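Local coordinates for putative electron transport related protein (Corynebacterium diphtheriae, PDB 4PQ1), which probably works as a thiol-disulfide oxidoreductase of the thioredoxin superfamily, a DsbF homologue with a redox-active CxxC motif, at residues Gly19-Val24 with Gln134-Ala139; Ser25-Glu30 with Phe111-Gln116; Ile46-Ala51 with Pro126-Leu131; Thr78-Asn83 with Thr102-Tyr107. All blocks are in the same frame, centred on the assembly; numbering follows the deposited sequence.

In the fold
Contacts 3 and 4 lie in the central sheet of a thioredoxin-like fold, their centres about 9 Å apart; V48 O accepts from V80 N at 2.8 Å where strands 46-52 and 77-83 run side by side. Contact 1 joins the sheet on the other flank, with A138 N 2.8 Å from V130 O, and its centre is about 19 Å from that of contact 4, across the chain's middle. Contact 2 bridges them: V24 leads straight into S25, E30 O meets Y107 N at 2.7 Å, and F111 CZ packs on A51 CB. Contact 3 reaches the probable redox site: its cis-proline P126 touches the CxxC motif, whose C56 and C59 are disulfide-bonded here.

Contact 1: residues Gly19-Val24 with Gln134-Ala139; sequences GERAPV and QHRPAA
R21 and R136 meet at about a right angle, their guanidinium planes 78° apart. R21 offers its CB to the R136 guanidinium, 3.5 Å above the plane and offset toward the rim, while Q134 NE2 lies over the opposite face. Beyond CB the R21 chain runs extended past P137 O, 3.3 Å from CG, so that its own guanidinium spreads above the methyl of A138. R136 instead bends at chi3 (-63°), folding its NE back toward R21. The two charges converge because both answer to D132: R21 NH1 and R136 NE each form a salt bridge to its OD2, and R21 NE is also tied to Y16 O.

Next along, V24 N gives a straight hydrogen bond to H135 O (3.0 Å, 164°), and V24 CG1 rests on P137 CG at 4.0 Å. A water held by P137 O at 2.9 Å reaches A22 N only weakly.

Further out, the imidazole of H135 is anchored through NE2 to Y42 O, and L157 lies against both R21 and A138. The incoming N-terminal loop is thus fastened where strand 127-131 turns back into strand 137-141, just before A138 and A139 face V130 together as a classic beta bulge.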
loop_
_atom_site.group_PDB
_atom_site.type_symbol
_atom_site.label_atom_id
_atom_site.label_comp_id
_atom_site.label_asym_id
_atom_site.label_seq_id
_atom_site.Cartn_x
_atom_site.Cartn_y
_atom_site.Cartn_z
ATOM N N GLY A 19 -12.071 0.613 -17.257
ATOM C CA GLY A 19 -11.842 -0.089 -18.509
ATOM C C GLY A 19 -10.461 -0.704 -18.650
ATOM O O GLY A 19 -10.309 -1.772 -19.244
ATOM N N GLU A 20 -9.446 -0.048 -18.090
ATOM C CA GLU A 20 -8.069 -0.491 -18.295
ATOM C C GLU A 20 -7.487 -1.219 -17.099
ATOM O O GLU A 20 -6.285 -1.482 -17.053
ATOM C CB GLU A 20 -7.174 0.698 -18.641
ATOM C CG GLU A 20 -7.411 1.903 -17.752
ATOM C CD GLU A 20 -6.600 3.110 -18.169
ATOM O OE1 GLU A 20 -5.572 2.931 -18.863
ATOM O OE2 GLU A 20 -7.000 4.241 -17.814
ATOM N N ARG A 21 -8.332 -1.563 -16.137
ATOM C CA ARG A 21 -7.847 -2.162 -14.904
ATOM C C ARG A 21 -7.720 -3.670 -14.977
ATOM O O ARG A 21 -8.522 -4.347 -15.630
ATOM C CB ARG A 21 -8.762 -1.801 -13.740
ATOM C CG ARG A 21 -8.553 -0.415 -13.215
ATOM C CD ARG A 21 -9.548 -0.102 -12.113
ATOM N NE ARG A 21 -9.835 1.332 -12.083
ATOM C CZ ARG A 21 -10.790 1.872 -11.348
ATOM N NH1 ARG A 21 -11.530 1.093 -10.577
ATOM N NH2 ARG A 21 -11.002 3.181 -11.386
ATOM N N ALA A 22 -6.716 -4.189 -14.279
ATOM C CA ALA A 22 -6.553 -5.622 -14.108
ATOM C C ALA A 22 -6.217 -5.887 -12.648
ATOM O O ALA A 22 -5.595 -5.052 -11.993
ATOM C CB ALA A 22 -5.467 -6.168 -15.031
ATOM N N PRO A 23 -6.633 -7.048 -12.128
ATOM C CA PRO A 23 -6.329 -7.399 -10.734
ATOM C C PRO A 23 -4.827 -7.611 -10.470
ATOM O O PRO A 23 -4.095 -8.016 -11.379
ATOM C CB PRO A 23 -7.113 -8.700 -10.525
ATOM C CG PRO A 23 -7.342 -9.255 -11.933
ATOM C CD PRO A 23 -7.470 -8.058 -12.807
ATOM N N VAL A 24 -4.373 -7.320 -9.249
ATOM C CA VAL A 24 -2.997 -7.638 -8.851
ATOM C C VAL A 24 -2.894 -9.124 -8.531
ATOM O O VAL A 24 -3.898 -9.766 -8.234
ATOM C CB VAL A 24 -2.523 -6.831 -7.600
ATOM C CG1 VAL A 24 -2.080 -5.420 -7.986
ATOM C CG2 VAL A 24 -3.615 -6.813 -6.535
ATOM N N GLN A 134 -12.186 -5.055 -6.778
ATOM C CA GLN A 134 -11.723 -6.240 -7.491
ATOM C C GLN A 134 -10.217 -6.337 -7.346
ATOM O O GLN A 134 -9.568 -7.155 -8.005
ATOM C CB GLN A 134 -12.136 -6.206 -8.969
ATOM C CG GLN A 134 -13.649 -6.211 -9.185
ATOM C CD GLN A 134 -14.020 -6.102 -10.644
ATOM O OE1 GLN A 134 -13.571 -6.901 -11.472
ATOM N NE2 GLN A 134 -14.832 -5.104 -10.974
ATOM N N HIS A 135 -9.681 -5.492 -6.461
ATOM C CA HIS A 135 -8.263 -5.452 -6.152
ATOM C C HIS A 135 -7.475 -5.174 -7.422
ATOM O O HIS A 135 -6.497 -5.844 -7.730
ATOM C CB HIS A 135 -7.816 -6.747 -5.459
ATOM C CG HIS A 135 -8.351 -6.894 -4.061
ATOM N ND1 HIS A 135 -8.080 -7.991 -3.266
ATOM C CD2 HIS A 135 -9.129 -6.071 -3.310
ATOM C CE1 HIS A 135 -8.685 -7.846 -2.095
ATOM N NE2 HIS A 135 -9.327 -6.690 -2.093
ATOM N N ARG A 136 -7.909 -4.139 -8.133
ATOM C CA ARG A 136 -7.251 -3.670 -9.344
ATOM C C ARG A 136 -6.803 -2.262 -9.066
ATOM O O ARG A 136 -7.562 -1.488 -8.496
ATOM C CB ARG A 136 -8.209 -3.680 -10.560
ATOM C CG ARG A 136 -9.108 -4.900 -10.671
ATOM C CD ARG A 136 -10.128 -4.763 -11.820
ATOM N NE ARG A 136 -11.069 -3.657 -11.632
ATOM C CZ ARG A 136 -11.976 -3.287 -12.541
ATOM N NH1 ARG A 136 -12.057 -3.933 -13.698
ATOM N NH2 ARG A 136 -12.802 -2.273 -12.304
ATOM N N PRO A 137 -5.577 -1.911 -9.457
ATOM C CA PRO A 137 -5.210 -0.546 -9.077
ATOM C C PRO A 137 -6.059 0.505 -9.791
ATOM O O PRO A 137 -6.282 0.424 -10.992
ATOM C CB PRO A 137 -3.735 -0.459 -9.480
ATOM C CG PRO A 137 -3.243 -1.864 -9.349
ATOM C CD PRO A 137 -4.401 -2.710 -9.845
ATOM N N ALA A 138 -6.551 1.468 -9.018
ATOM C CA ALA A 138 -7.261 2.623 -9.548
ATOM C C ALA A 138 -6.312 3.807 -9.606
ATOM O O ALA A 138 -6.527 4.769 -10.345
ATOM C CB ALA A 138 -8.460 2.941 -8.684
ATOM N N ALA A 139 -5.262 3.739 -8.789
ATOM C CA ALA A 139 -4.280 4.809 -8.718
ATOM C C ALA A 139 -2.966 4.265 -8.171
ATOM O O ALA A 139 -2.962 3.452 -7.248
ATOM C CB ALA A 139 -4.798 5.956 -7.851
HETATM O O HOH W 1 -11.197 -6.036 -14.578
HETATM O O HOH W 2 -5.201 -1.398 -13.014
#

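Contact 2: residues Ser25-Glu30 with Phe111-Gln116; sequences SEIRGE and FKTAAQ
I27 sets its CD1 methyl against both Q116 CB and T113 CG2, and here the contact is tight. CD1 comes within 3.5 Å of Q116 CB and 3.7 Å of T113 CG2, while the second branch, I27 CG2, stands 3.9 Å from the same threonine methyl. CG1 of I27 lies beside the backbone N (chi1 -48°), and a second bend at chi2 (-71°) brings CD1 round to the helix. T113 meets it at about a right angle and is turned so that its methyl faces I27; its hydroxyl goes the other way, to D108 OD2, and D108 OD1 takes the backbone N of K112. The apolar patch runs on inward, since I27 also touches I106, L39 and L117, and T113 touches I82.

Toward solvent the grip slackens. There S25 reaches Q116 O twice: through its backbone N at 3.3 Å, a bent bond of 142°, and through OG at the same distance but only weakly. S25 CB and Q116 CB lie 4.0 Å apart, and the carboxylate of E26 leaves for the surface.

What is joined is the approach to the hairpin of strands 28-30 and 36-38 and the short helix 113-116 that precedes strand 127-131. An N-terminal hairpin laid beside the central sheet is a familiar elaboration of the thioredoxin fold in AhpC/TSA and TlpA-like proteins.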
loop_
_atom_site.group_PDB
_atom_site.type_symbol
_atom_site.label_atom_id
_atom_site.label_comp_id
_atom_site.label_asym_id
_atom_site.label_seq_id
_atom_site.Cartn_x
_atom_site.Cartn_y
_atom_site.Cartn_z
ATOM N N SER A 25 -1.676 -9.661 -8.565
ATOM C CA SER A 25 -1.448 -11.051 -8.187
ATOM C C SER A 25 -1.760 -11.271 -6.715
ATOM O O SER A 25 -2.180 -10.349 -6.002
ATOM C CB SER A 25 -0.007 -11.476 -8.471
ATOM O OG SER A 25 0.393 -11.136 -9.785
ATOM N N GLU A 26 -1.544 -12.500 -6.261
ATOM C CA GLU A 26 -1.815 -12.858 -4.882
ATOM C C GLU A 26 -0.780 -12.223 -3.968
ATOM O O GLU A 26 0.428 -12.396 -4.163
ATOM C CB GLU A 26 -1.810 -14.374 -4.700
ATOM C CG GLU A 26 -2.280 -14.820 -3.324
ATOM C CD GLU A 26 -1.658 -16.133 -2.891
ATOM O OE1 GLU A 26 -0.414 -16.245 -2.951
ATOM O OE2 GLU A 26 -2.407 -17.049 -2.490
ATOM N N ILE A 27 -1.257 -11.469 -2.987
ATOM C CA ILE A 27 -0.377 -10.884 -1.994
ATOM C C ILE A 27 -0.687 -11.505 -0.641
ATOM O O ILE A 27 -1.797 -11.371 -0.122
ATOM C CB ILE A 27 -0.519 -9.352 -1.905
ATOM C CG1 ILE A 27 -0.482 -8.708 -3.291
ATOM C CG2 ILE A 27 0.586 -8.771 -1.041
ATOM C CD1 ILE A 27 0.867 -8.744 -3.936
ATOM N N ARG A 28 0.308 -12.197 -0.093
ATOM C CA ARG A 28 0.249 -12.808 1.229
ATOM C C ARG A 28 1.662 -12.761 1.795
ATOM O O ARG A 28 2.620 -12.694 1.019
ATOM C CB ARG A 28 -0.278 -14.245 1.148
ATOM C CG ARG A 28 -0.936 -14.754 2.427
ATOM C CD ARG A 28 -2.044 -15.784 2.128
ATOM N NE ARG A 28 -2.798 -16.140 3.338
ATOM C CZ ARG A 28 -3.790 -17.030 3.388
ATOM N NH1 ARG A 28 -4.186 -17.665 2.286
ATOM N NH2 ARG A 28 -4.402 -17.270 4.546
ATOM N N GLY A 29 1.804 -12.775 3.122
ATOM C CA GLY A 29 3.128 -12.783 3.734
ATOM C C GLY A 29 3.196 -12.728 5.255
ATOM O O GLY A 29 2.177 -12.630 5.946
ATOM N N GLU A 30 4.415 -12.803 5.781
ATOM C CA GLU A 30 4.636 -12.651 7.216
ATOM C C GLU A 30 4.187 -11.252 7.636
ATOM O O GLU A 30 4.539 -10.258 6.999
ATOM C CB GLU A 30 6.116 -12.886 7.578
ATOM C CG GLU A 30 6.422 -12.704 9.065
ATOM C CD GLU A 30 7.920 -12.631 9.390
ATOM O OE1 GLU A 30 8.732 -13.200 8.630
ATOM O OE2 GLU A 30 8.284 -12.006 10.419
ATOM N N PHE A 111 11.334 -6.439 -0.507
ATOM C CA PHE A 111 10.271 -5.933 -1.357
ATOM C C PHE A 111 9.979 -6.887 -2.528
ATOM O O PHE A 111 9.829 -6.470 -3.671
ATOM C CB PHE A 111 10.624 -4.508 -1.833
ATOM C CG PHE A 111 9.429 -3.707 -2.316
ATOM C CD1 PHE A 111 8.141 -4.221 -2.226
ATOM C CD2 PHE A 111 9.589 -2.407 -2.777
ATOM C CE1 PHE A 111 7.064 -3.491 -2.656
ATOM C CE2 PHE A 111 8.493 -1.661 -3.194
ATOM C CZ PHE A 111 7.237 -2.204 -3.139
ATOM N N LYS A 112 9.883 -8.175 -2.211
ATOM C CA LYS A 112 9.596 -9.174 -3.209
ATOM C C LYS A 112 8.183 -8.962 -3.755
ATOM O O LYS A 112 7.883 -9.330 -4.895
ATOM C CB LYS A 112 9.758 -10.584 -2.629
ATOM C CG LYS A 112 11.210 -11.044 -2.500
ATOM C CD LYS A 112 11.306 -12.389 -1.786
ATOM C CE LYS A 112 12.738 -12.905 -1.779
ATOM N NZ LYS A 112 13.315 -13.006 -3.153
ATOM N N THR A 113 7.332 -8.341 -2.938
ATOM C CA THR A 113 5.946 -8.034 -3.300
ATOM C C THR A 113 5.846 -7.172 -4.555
ATOM O O THR A 113 4.842 -7.206 -5.272
ATOM C CB THR A 113 5.224 -7.304 -2.147
ATOM O OG1 THR A 113 5.215 -8.139 -0.993
ATOM C CG2 THR A 113 3.792 -6.995 -2.509
ATOM N N ALA A 114 6.893 -6.402 -4.828
ATOM C CA ALA A 114 6.889 -5.524 -5.994
ATOM C C ALA A 114 6.636 -6.329 -7.262
ATOM O O ALA A 114 6.004 -5.844 -8.195
ATOM C CB ALA A 114 8.205 -4.759 -6.097
ATOM N N ALA A 115 7.121 -7.569 -7.269
ATOM C CA ALA A 115 7.022 -8.449 -8.425
ATOM C C ALA A 115 5.587 -8.914 -8.646
ATOM O O ALA A 115 5.164 -9.148 -9.787
ATOM C CB ALA A 115 7.945 -9.640 -8.251
ATOM N N GLN A 116 4.846 -9.045 -7.550
ATOM C CA GLN A 116 3.452 -9.444 -7.614
ATOM C C GLN A 116 2.525 -8.260 -7.881
ATOM O O GLN A 116 1.346 -8.430 -8.202
ATOM C CB GLN A 116 3.058 -10.144 -6.323
ATOM C CG GLN A 116 3.755 -11.476 -6.159
ATOM C CD GLN A 116 4.270 -11.696 -4.750
ATOM O OE1 GLN A 116 3.524 -11.576 -3.771
ATOM N NE2 GLN A 116 5.554 -12.027 -4.637
#

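Contact 3: residues Ile46-Ala51 with Pro126-Leu131; sequences IVVLNA and PTTIVL
L49 and I129 face each other as a hydrogen-bonded antiparallel pair, the strands running 167° apart in direction. L49 N reaches I129 O at 2.8 Å and I129 N returns to L49 O at 2.7 Å. At the next hydrogen-bonded pair, beyond V48 and V130, L131 N gives a 2.8 Å bond to V47 O, but the return bond from V47 N is weak; toward the other end A51 N binds T127 O. CA-H...O contacts, among them T128 CA to L49 O, fill in between.

The last of these brings P126 CA to 3.2 Å from A51 O. P126 follows a cis peptide bond directly before strand 127-131, the cis-proline loop of the thioredoxin fold, and its side chain touches the CxxC motif.

Among polar side chains, N50 is fixed from two quarters: ND2 donates to T128 OG1 (3.0 Å, close to the amide plane) and to E62 OE1. CG anti to the backbone N (chi1 175°) swings that amide toward T128. T127 turns its hydroxyl to V124 O.

Apolar packing differs on the two faces. V48 CG1 meets T128 CG2 at 3.6 Å on the face that also carries N50 and V130, roofed by helices 63-73 and 147-156. On the other face L49 CD1 touches L131 CD1 at 3.9 Å, with L117 lying on L49 and P137 resting on I129 and L131.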
loop_
_atom_site.group_PDB
_atom_site.type_symbol
_atom_site.label_atom_id
_atom_site.label_comp_id
_atom_site.label_asym_id
_atom_site.label_seq_id
_atom_site.Cartn_x
_atom_site.Cartn_y
_atom_site.Cartn_z
ATOM N N ILE A 46 -12.174 -2.428 -0.482
ATOM C CA ILE A 46 -11.152 -1.507 -0.956
ATOM C C ILE A 46 -9.853 -1.721 -0.160
ATOM O O ILE A 46 -9.890 -1.972 1.047
ATOM C CB ILE A 46 -11.614 -0.047 -0.824
ATOM C CG1 ILE A 46 -12.814 0.220 -1.729
ATOM C CG2 ILE A 46 -10.487 0.914 -1.163
ATOM C CD1 ILE A 46 -13.368 1.617 -1.550
ATOM N N VAL A 47 -8.715 -1.663 -0.844
ATOM C CA VAL A 47 -7.442 -1.906 -0.198
ATOM C C VAL A 47 -6.397 -0.885 -0.639
ATOM O O VAL A 47 -6.104 -0.748 -1.841
ATOM C CB VAL A 47 -6.916 -3.323 -0.483
ATOM C CG1 VAL A 47 -5.522 -3.472 0.084
ATOM C CG2 VAL A 47 -7.851 -4.383 0.121
ATOM N N VAL A 48 -5.843 -0.163 0.337
ATOM C CA VAL A 48 -4.778 0.786 0.050
ATOM C C VAL A 48 -3.435 0.211 0.481
ATOM O O VAL A 48 -3.167 0.070 1.680
ATOM C CB VAL A 48 -5.016 2.140 0.752
ATOM C CG1 VAL A 48 -3.902 3.111 0.419
ATOM C CG2 VAL A 48 -6.355 2.717 0.333
ATOM N N LEU A 49 -2.605 -0.132 -0.506
ATOM C CA LEU A 49 -1.250 -0.663 -0.270
ATOM C C LEU A 49 -0.232 0.453 -0.178
ATOM O O LEU A 49 -0.210 1.364 -1.018
ATOM C CB LEU A 49 -0.823 -1.605 -1.400
ATOM C CG LEU A 49 -1.674 -2.809 -1.744
ATOM C CD1 LEU A 49 -1.203 -3.347 -3.079
ATOM C CD2 LEU A 49 -1.535 -3.840 -0.640
ATOM N N ASN A 50 0.637 0.358 0.817
ATOM C CA ASN A 50 1.656 1.366 1.044
ATOM C C ASN A 50 2.971 0.721 1.428
ATOM O O ASN A 50 3.057 0.004 2.432
ATOM C CB ASN A 50 1.201 2.346 2.127
ATOM C CG ASN A 50 2.266 3.348 2.484
ATOM O OD1 ASN A 50 2.884 3.239 3.534
ATOM N ND2 ASN A 50 2.501 4.326 1.609
ATOM N N ALA A 51 3.980 0.936 0.590
ATOM C CA ALA A 51 5.335 0.475 0.874
ATOM C C ALA A 51 6.055 1.527 1.705
ATOM O O ALA A 51 6.089 2.709 1.340
ATOM C CB ALA A 51 6.090 0.199 -0.406
ATOM N N PRO A 126 8.219 6.141 -0.195
ATOM C CA PRO A 126 7.007 5.321 -0.215
ATOM C C PRO A 126 6.354 5.226 -1.604
ATOM O O PRO A 126 6.650 6.027 -2.493
ATOM C CB PRO A 126 6.100 6.049 0.771
ATOM C CG PRO A 126 6.463 7.486 0.583
ATOM C CD PRO A 126 7.939 7.510 0.274
ATOM N N THR A 127 5.527 4.203 -1.776
ATOM C CA THR A 127 4.631 4.044 -2.927
ATOM C C THR A 127 3.275 3.701 -2.354
ATOM O O THR A 127 3.177 2.921 -1.393
ATOM C CB THR A 127 5.085 2.933 -3.904
ATOM O OG1 THR A 127 6.255 3.363 -4.614
ATOM C CG2 THR A 127 3.944 2.557 -4.951
ATOM N N THR A 128 2.229 4.294 -2.918
ATOM C CA THR A 128 0.884 3.963 -2.487
ATOM C C THR A 128 0.032 3.503 -3.657
ATOM O O THR A 128 -0.055 4.184 -4.684
ATOM C CB THR A 128 0.197 5.145 -1.803
ATOM O OG1 THR A 128 0.931 5.498 -0.631
ATOM C CG2 THR A 128 -1.220 4.763 -1.406
ATOM N N ILE A 129 -0.589 2.341 -3.505
ATOM C CA ILE A 129 -1.482 1.839 -4.542
ATOM C C ILE A 129 -2.895 1.664 -4.010
ATOM O O ILE A 129 -3.117 0.929 -3.046
ATOM C CB ILE A 129 -0.988 0.518 -5.114
ATOM C CG1 ILE A 129 0.424 0.702 -5.677
ATOM C CG2 ILE A 129 -1.965 0.028 -6.198
ATOM C CD1 ILE A 129 1.080 -0.573 -6.111
ATOM N N VAL A 130 -3.849 2.349 -4.637
ATOM C CA VAL A 130 -5.246 2.209 -4.231
ATOM C C VAL A 130 -5.901 1.151 -5.114
ATOM O O VAL A 130 -6.010 1.340 -6.316
ATOM C CB VAL A 130 -6.027 3.538 -4.340
ATOM C CG1 VAL A 130 -7.427 3.362 -3.808
ATOM C CG2 VAL A 130 -5.319 4.659 -3.568
ATOM N N LEU A 131 -6.290 0.027 -4.517
ATOM C CA LEU A 131 -6.972 -1.034 -5.242
ATOM C C LEU A 131 -8.482 -0.880 -5.094
ATOM O O LEU A 131 -8.946 -0.475 -4.023
ATOM C CB LEU A 131 -6.541 -2.405 -4.725
ATOM C CG LEU A 131 -5.057 -2.723 -4.682
ATOM C CD1 LEU A 131 -4.862 -4.118 -4.085
ATOM C CD2 LEU A 131 -4.466 -2.640 -6.060
#

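Contact 4: residues Thr78-Asn83 with Thr102-Tyr107; sequences TVVGIN and TYPSIY
G81 and S105 bring their CA atoms to 4.0 Å where strand 105-107 joins strand 78-83 in parallel, the axes inclined by 22°; G81 N binds P104 O, I106 N binds G81 O at 2.7 Å, and N83 N binds I106 O. Bare G81 lets the serine in close: S105 OG stands 3.3 Å from G81 CA while hydrogen-bonded to W52 NE1.

Just before the strand, Y103 turns its ring over V79. With CG between the backbone N and carbonyl carbon, the ring is set so that V79 CG1 makes a CH-pi contact, 3.6 Å from the centroid and 17° off the normal. G81 N approaches the ring's edge, and the ring of H70 meets the same ring.

At the far end N83 and Y107 run side by side, amide and ring 30° apart, with N83 OD1 3.1 Å from Y107 CD1 near the ring plane. D86 holds both, its OD2 taking N83 ND2 and its O taking Y107 OH.

This closes the beta-alpha-beta unit through helix 89-98. An amide oxygen set against the electropositive rim of a tyrosine is probably mildly attractive, and the shared tie to D86 should hold both groups in that orientation.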
loop_
_atom_site.group_PDB
_atom_site.type_symbol
_atom_site.label_atom_id
_atom_site.label_comp_id
_atom_site.label_asym_id
_atom_site.label_seq_id
_atom_site.Cartn_x
_atom_site.Cartn_y
_atom_site.Cartn_z
ATOM N N THR A 78 -9.478 -1.189 4.047
ATOM C CA THR A 78 -8.319 -1.225 4.927
ATOM C C THR A 78 -7.076 -0.689 4.226
ATOM O O THR A 78 -6.962 -0.756 2.999
ATOM C CB THR A 78 -8.019 -2.667 5.409
ATOM O OG1 THR A 78 -7.063 -2.635 6.472
ATOM C CG2 THR A 78 -7.433 -3.506 4.275
ATOM N N VAL A 79 -6.144 -0.153 5.009
ATOM C CA VAL A 79 -4.790 0.066 4.521
ATOM C C VAL A 79 -3.999 -1.201 4.829
ATOM O O VAL A 79 -4.243 -1.855 5.843
ATOM C CB VAL A 79 -4.123 1.303 5.176
ATOM C CG1 VAL A 79 -2.674 1.454 4.713
ATOM C CG2 VAL A 79 -4.925 2.577 4.857
ATOM N N VAL A 80 -3.097 -1.579 3.933
ATOM C CA VAL A 80 -2.135 -2.648 4.209
ATOM C C VAL A 80 -0.728 -2.181 3.895
ATOM O O VAL A 80 -0.420 -1.838 2.760
ATOM C CB VAL A 80 -2.418 -3.911 3.394
ATOM C CG1 VAL A 80 -1.302 -4.927 3.632
ATOM C CG2 VAL A 80 -3.762 -4.483 3.782
ATOM N N GLY A 81 0.132 -2.144 4.905
ATOM C CA GLY A 81 1.476 -1.656 4.697
ATOM C C GLY A 81 2.351 -2.750 4.148
ATOM O O GLY A 81 2.137 -3.941 4.405
ATOM N N ILE A 82 3.343 -2.349 3.373
ATOM C CA ILE A 82 4.368 -3.284 2.937
ATOM C C ILE A 82 5.706 -2.735 3.435
ATOM O O ILE A 82 6.300 -1.846 2.828
ATOM C CB ILE A 82 4.358 -3.466 1.405
ATOM C CG1 ILE A 82 2.996 -3.997 0.957
ATOM C CG2 ILE A 82 5.475 -4.399 0.944
ATOM C CD1 ILE A 82 2.856 -4.118 -0.534
ATOM N N ASN A 83 6.163 -3.263 4.560
ATOM C CA ASN A 83 7.374 -2.779 5.219
ATOM C C ASN A 83 8.601 -3.315 4.495
ATOM O O ASN A 83 8.839 -4.532 4.478
ATOM C CB ASN A 83 7.329 -3.192 6.695
ATOM C CG ASN A 83 8.595 -2.835 7.469
ATOM O OD1 ASN A 83 9.211 -3.708 8.067
ATOM N ND2 ASN A 83 8.979 -1.564 7.460
ATOM N N THR A 102 -2.756 1.305 13.390
ATOM C CA THR A 102 -3.556 0.146 13.747
ATOM C C THR A 102 -3.827 -0.786 12.580
ATOM O O THR A 102 -4.506 -1.800 12.752
ATOM C CB THR A 102 -4.901 0.558 14.352
ATOM O OG1 THR A 102 -5.687 1.220 13.359
ATOM C CG2 THR A 102 -4.683 1.499 15.517
ATOM N N TYR A 103 -3.290 -0.464 11.401
ATOM C CA TYR A 103 -3.475 -1.340 10.242
ATOM C C TYR A 103 -2.297 -2.301 10.032
ATOM O O TYR A 103 -1.162 -2.007 10.442
ATOM C CB TYR A 103 -3.731 -0.507 8.985
ATOM C CG TYR A 103 -2.668 0.494 8.603
ATOM C CD1 TYR A 103 -1.553 0.109 7.861
ATOM C CD2 TYR A 103 -2.804 1.836 8.933
ATOM C CE1 TYR A 103 -0.586 1.033 7.483
ATOM C CE2 TYR A 103 -1.845 2.766 8.558
ATOM C CZ TYR A 103 -0.744 2.356 7.831
ATOM O OH TYR A 103 0.208 3.266 7.454
ATOM N N PRO A 104 -2.562 -3.462 9.402
ATOM C CA PRO A 104 -1.519 -4.488 9.309
ATOM C C PRO A 104 -0.471 -4.153 8.259
ATOM O O PRO A 104 -0.754 -3.379 7.334
ATOM C CB PRO A 104 -2.299 -5.734 8.905
ATOM C CG PRO A 104 -3.404 -5.201 8.061
ATOM C CD PRO A 104 -3.762 -3.844 8.626
ATOM N N SER A 105 0.726 -4.712 8.420
ATOM C CA SER A 105 1.780 -4.582 7.424
ATOM C C SER A 105 2.335 -5.952 7.092
ATOM O O SER A 105 2.483 -6.799 7.969
ATOM C CB SER A 105 2.920 -3.673 7.912
ATOM O OG SER A 105 2.619 -2.297 7.740
ATOM N N ILE A 106 2.624 -6.173 5.817
ATOM C CA ILE A 106 3.412 -7.326 5.432
ATOM C C ILE A 106 4.885 -7.020 5.662
ATOM O O ILE A 106 5.392 -5.994 5.200
ATOM C CB ILE A 106 3.176 -7.703 3.968
ATOM C CG1 ILE A 106 1.717 -8.121 3.776
ATOM C CG2 ILE A 106 4.139 -8.795 3.543
ATOM C CD1 ILE A 106 1.420 -8.570 2.388
ATOM N N TYR A 107 5.575 -7.893 6.387
ATOM C CA TYR A 107 7.007 -7.699 6.592
ATOM C C TYR A 107 7.803 -8.265 5.422
ATOM O O TYR A 107 7.948 -9.479 5.275
ATOM C CB TYR A 107 7.455 -8.331 7.914
ATOM C CG TYR A 107 8.910 -8.088 8.226
ATOM C CD1 TYR A 107 9.371 -6.812 8.511
ATOM C CD2 TYR A 107 9.826 -9.138 8.232
ATOM C CE1 TYR A 107 10.708 -6.585 8.796
ATOM C CE2 TYR A 107 11.148 -8.921 8.509
ATOM C CZ TYR A 107 11.586 -7.643 8.791
ATOM O OH TYR A 107 12.912 -7.421 9.070
#